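Local atomic coordinates of galactose-binding-like protein (Bacteroides thetaiotaomicron, PDB entry 7M1B), a protein that probably binds carbohydrate as a SusE-like protein, a family for which a degradative capacity has been proposed. Residues Phe258-Gly263 and Arg353-Lys358. Residues are numbered along the deposited sequence; the frame is centred on the assembly and turned at random.
Sequences FTFDMG and RYIRFK
I355 packs against F260 where two neighbouring antiparallel strands, 258-262 and 354-358, run side by side in a domain consistent with the galactose-binding-like beta-sandwich. The pair is a worked example of how the two faces of one sheet can differ: F258, F260, I355 and F357 lie on one, T259, D261, Y354 and R356 on the other. I355 sits across from F260 in a hydrogen-bonded pair whose F260 N to I355 O bond measures 2.9 Å. Its CB lies over one face of the F260 ring, 3.9 Å from the centroid, and CG2 reaches F260 CZ while the CG1 branch meets M262 CG. F258 repeats the theme at the next hydrogen-bonded pair, two residues along. With chi1 at 59° its CG stands between the backbone N and the carbonyl carbon, and the ring end comes over to F357, whose CB makes a CH-pi contact with the ring face; the two rings are nearly parallel yet slid so far apart that they barely overlap. L374 and F376 of strand 370-380 pack against this apolar side.

On the face that carries most of the polar side chains, R356 NE donates to T259 OG1 at 2.9 Å, and D218 binds both side chains. Next to the corners that the chain turns at G263 and R353, the extended R353 side chain grips the D261 carboxylate in a side-on, two-nitrogen salt bridge. Its NE meets D261 OD1 at 2.8 Å, and its NH2 meets D261 OD2 at 3.1 Å. A methionine here would probably leave the D261 carboxylate without its charged mate and uncover G263, which lies over one guanidinium face. D261 OD1 also closes an Asx turn, taking the G263 N-H from above the carboxylate plane at 2.8 Å, while a water links OD2 to Y354 OH.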
ATOM      1  N   PHE A 258     -13.787   1.962   5.167  1.00 17.20           N
ATOM      2  CA  PHE A 258     -13.846   1.103   6.334  1.00 15.37           C
ATOM      3  C   PHE A 258     -12.445   1.001   6.941  1.00 17.58           C
ATOM      4  O   PHE A 258     -11.460   1.371   6.305  1.00 17.34           O
ATOM      5  CB  PHE A 258     -14.450  -0.291   6.083  1.00 16.80           C
ATOM      6  CG  PHE A 258     -13.715  -1.121   5.045  1.00 15.98           C
ATOM      7  CD1 PHE A 258     -12.466  -1.623   5.291  1.00 15.48           C
ATOM      8  CD2 PHE A 258     -14.269  -1.388   3.802  1.00 20.11           C
ATOM      9  CE1 PHE A 258     -11.791  -2.384   4.341  1.00 18.33           C
ATOM     10  CE2 PHE A 258     -13.619  -2.162   2.857  1.00 18.30           C
ATOM     11  CZ  PHE A 258     -12.357  -2.643   3.109  1.00 17.32           C
ATOM     12  N   THR A 259     -12.417   0.573   8.216  1.00 16.10           N
ATOM     13  CA  THR A 259     -11.230   0.637   9.063  1.00 16.06           C
ATOM     14  C   THR A 259     -11.002  -0.695   9.740  1.00 15.21           C
ATOM     15  O   THR A 259     -11.940  -1.282  10.308  1.00 16.94           O
ATOM     16  CB  THR A 259     -11.321   1.709  10.188  1.00 16.57           C
ATOM     17  OG1 THR A 259     -11.814   2.924   9.599  1.00 17.60           O
ATOM     18  CG2 THR A 259     -10.003   1.919  10.886  1.00 16.95           C
ATOM     19  N   PHE A 260      -9.730  -1.165   9.703  1.00 15.52           N
ATOM     20  CA  PHE A 260      -9.464  -2.366  10.493  1.00 15.64           C
ATOM     21  C   PHE A 260      -8.095  -2.235  11.184  1.00 14.48           C
ATOM     22  O   PHE A 260      -7.332  -1.299  10.909  1.00 17.85           O
ATOM     23  CB  PHE A 260      -9.478  -3.650   9.639  1.00 17.54           C
ATOM     24  CG  PHE A 260      -8.590  -3.699   8.431  1.00 15.93           C
ATOM     25  CD1 PHE A 260      -7.296  -4.170   8.583  1.00 15.72           C
ATOM     26  CD2 PHE A 260      -9.020  -3.239   7.186  1.00 17.48           C
ATOM     27  CE1 PHE A 260      -6.491  -4.309   7.441  1.00 17.64           C
ATOM     28  CE2 PHE A 260      -8.201  -3.348   6.067  1.00 17.49           C
ATOM     29  CZ  PHE A 260      -6.927  -3.891   6.186  1.00 16.36           C
ATOM     30  N   ASP A 261      -7.866  -3.104  12.151  1.00 16.25           N
ATOM     31  CA  ASP A 261      -6.622  -3.117  12.932  1.00 16.82           C
ATOM     32  C   ASP A 261      -5.843  -4.342  12.448  1.00 17.34           C
ATOM     33  O   ASP A 261      -6.294  -5.497  12.645  1.00 17.41           O
ATOM     34  CB  ASP A 261      -7.005  -3.155  14.428  1.00 18.23           C
ATOM     35  CG  ASP A 261      -5.851  -3.184  15.406  1.00 19.45           C
ATOM     36  OD1 ASP A 261      -4.722  -3.120  14.920  1.00 19.01           O
ATOM     37  OD2 ASP A 261      -6.107  -3.392  16.645  1.00 22.40           O
ATOM     38  N   MET A 262      -4.612  -4.173  12.064  1.00 17.14           N
ATOM     39  CA  MET A 262      -3.734  -5.298  11.709  1.00 18.77           C
ATOM     40  C   MET A 262      -3.287  -6.099  12.957  1.00 22.52           C
ATOM     41  O   MET A 262      -2.863  -7.238  12.834  1.00 20.15           O
ATOM     42  CB  MET A 262      -2.495  -4.840  10.953  1.00 21.21           C
ATOM     43  CG  MET A 262      -2.888  -4.182   9.557  1.00 19.89           C
ATOM     44  SD  MET A 262      -1.411  -4.170   8.485  1.00 19.69           S
ATOM     45  CE  MET A 262      -0.419  -2.997   9.405  1.00 19.87           C
ATOM     46  N   GLY A 263      -3.435  -5.516  14.149  1.00 17.39           N
ATOM     47  CA  GLY A 263      -3.091  -6.155  15.401  1.00 18.79           C
ATOM     48  C   GLY A 263      -1.584  -6.165  15.711  1.00 19.97           C
ATOM     49  O   GLY A 263      -1.149  -6.703  16.761  1.00 24.29           O
ATOM     50  N   ARG A 353      -0.286   0.395  11.754  1.00 17.50           N
ATOM     51  CA  ARG A 353      -1.011  -0.730  12.374  1.00 15.90           C
ATOM     52  C   ARG A 353      -2.475  -0.654  11.935  1.00 17.97           C
ATOM     53  O   ARG A 353      -3.050  -1.719  11.675  1.00 17.51           O
ATOM     54  CB  ARG A 353      -0.951  -0.586  13.900  1.00 18.62           C
ATOM     55  CG  ARG A 353      -1.867  -1.585  14.608  1.00 18.21           C
ATOM     56  CD  ARG A 353      -1.624  -1.647  16.100  1.00 19.36           C
ATOM     57  NE  ARG A 353      -2.604  -2.550  16.705  1.00 18.56           N
ATOM     58  CZ  ARG A 353      -2.508  -3.173  17.863  1.00 20.29           C
ATOM     59  NH1 ARG A 353      -1.352  -3.181  18.550  1.00 24.56           N
ATOM     60  NH2 ARG A 353      -3.531  -3.942  18.206  1.00 20.48           N
ATOM     61  N   TYR A 354      -3.099   0.548  12.002  1.00 18.20           N
ATOM     62  CA  TYR A 354      -4.484   0.707  11.625  1.00 15.87           C
ATOM     63  C   TYR A 354      -4.581   1.030  10.160  1.00 17.21           C
ATOM     64  O   TYR A 354      -3.804   1.855   9.672  1.00 18.37           O
ATOM     65  CB  TYR A 354      -5.211   1.712  12.525  1.00 16.27           C
ATOM     66  CG  TYR A 354      -5.086   1.428  13.992  1.00 16.10           C
ATOM     67  CD1 TYR A 354      -5.930   0.478  14.617  1.00 16.68           C
ATOM     68  CD2 TYR A 354      -4.004   1.907  14.729  1.00 17.92           C
ATOM     69  CE1 TYR A 354      -5.779   0.158  15.965  1.00 17.76           C
ATOM     70  CE2 TYR A 354      -3.772   1.512  16.049  1.00 17.90           C
ATOM     71  CZ  TYR A 354      -4.646   0.610  16.651  1.00 21.22           C
ATOM     72  OH  TYR A 354      -4.481   0.271  17.977  1.00 22.91           O
ATOM     73  N   ILE A 355      -5.572   0.469   9.463  1.00 16.16           N
ATOM     74  CA  ILE A 355      -5.666   0.591   8.009  1.00 16.75           C
ATOM     75  C   ILE A 355      -7.066   1.053   7.627  1.00 17.22           C
ATOM     76  O   ILE A 355      -8.034   0.508   8.110  1.00 17.32           O
ATOM     77  CB  ILE A 355      -5.302  -0.746   7.285  1.00 15.61           C
ATOM     78  CG1 ILE A 355      -3.906  -1.296   7.634  1.00 16.62           C
ATOM     79  CG2 ILE A 355      -5.493  -0.657   5.795  1.00 16.82           C
ATOM     80  CD1 ILE A 355      -2.818  -0.353   7.161  1.00 19.48           C
ATOM     81  N   ARG A 356      -7.144   1.950   6.633  1.00 15.67           N
ATOM     82  CA  ARG A 356      -8.423   2.268   6.011  1.00 16.66           C
ATOM     83  C   ARG A 356      -8.354   2.019   4.511  1.00 19.58           C
ATOM     84  O   ARG A 356      -7.329   2.329   3.850  1.00 18.37           O
ATOM     85  CB  ARG A 356      -8.781   3.732   6.237  1.00 18.94           C
ATOM     86  CG  ARG A 356      -9.511   3.979   7.548  1.00 19.74           C
ATOM     87  CD  ARG A 356      -9.755   5.436   7.817  1.00 19.00           C
ATOM     88  NE  ARG A 356     -10.903   5.485   8.724  1.00 18.60           N
ATOM     89  CZ  ARG A 356     -11.528   6.604   9.063  1.00 15.22           C
ATOM     90  NH1 ARG A 356     -10.981   7.813   8.735  1.00 17.96           N
ATOM     91  NH2 ARG A 356     -12.610   6.624   9.793  1.00 19.59           N
ATOM     92  N   PHE A 357      -9.466   1.500   3.964  1.00 16.42           N
ATOM     93  CA  PHE A 357      -9.697   1.507   2.529  1.00 15.69           C
ATOM     94  C   PHE A 357     -10.716   2.592   2.234  1.00 15.41           C
ATOM     95  O   PHE A 357     -11.810   2.590   2.748  1.00 19.11           O
ATOM     96  CB  PHE A 357     -10.245   0.141   2.080  1.00 17.97           C
ATOM     97  CG  PHE A 357      -9.172  -0.877   1.802  1.00 16.71           C
ATOM     98  CD1 PHE A 357      -8.218  -1.148   2.766  1.00 20.12           C
ATOM     99  CD2 PHE A 357      -9.217  -1.679   0.677  1.00 16.79           C
ATOM    100  CE1 PHE A 357      -7.199  -2.077   2.512  1.00 19.17           C
ATOM    101  CE2 PHE A 357      -8.193  -2.587   0.384  1.00 19.12           C
ATOM    102  CZ  PHE A 357      -7.217  -2.809   1.339  1.00 18.74           C
ATOM    103  N   LYS A 358     -10.234   3.635   1.496  1.00 18.88           N
ATOM    104  CA  LYS A 358     -11.102   4.703   1.048  1.00 18.54           C
ATOM    105  C   LYS A 358     -11.529   4.361  -0.368  1.00 20.28           C
ATOM    106  O   LYS A 358     -10.719   4.418  -1.319  1.00 17.76           O
ATOM    107  CB  LYS A 358     -10.328   6.032   1.084  1.00 19.69           C
ATOM    108  CG  LYS A 358     -11.190   7.247   0.723  1.00 21.99           C
ATOM    109  CD  LYS A 358     -10.327   8.568   0.755  1.00 27.62           C
ATOM    110  CE  LYS A 358     -11.219   9.917   0.878  1.00 52.41           C
ATOM    111  NZ  LYS A 358     -10.335  11.164   1.097  1.00 72.67           N
TER
HETATM  112  O   HOH W   1      -6.069  -1.625  18.965  1.00 23.76           O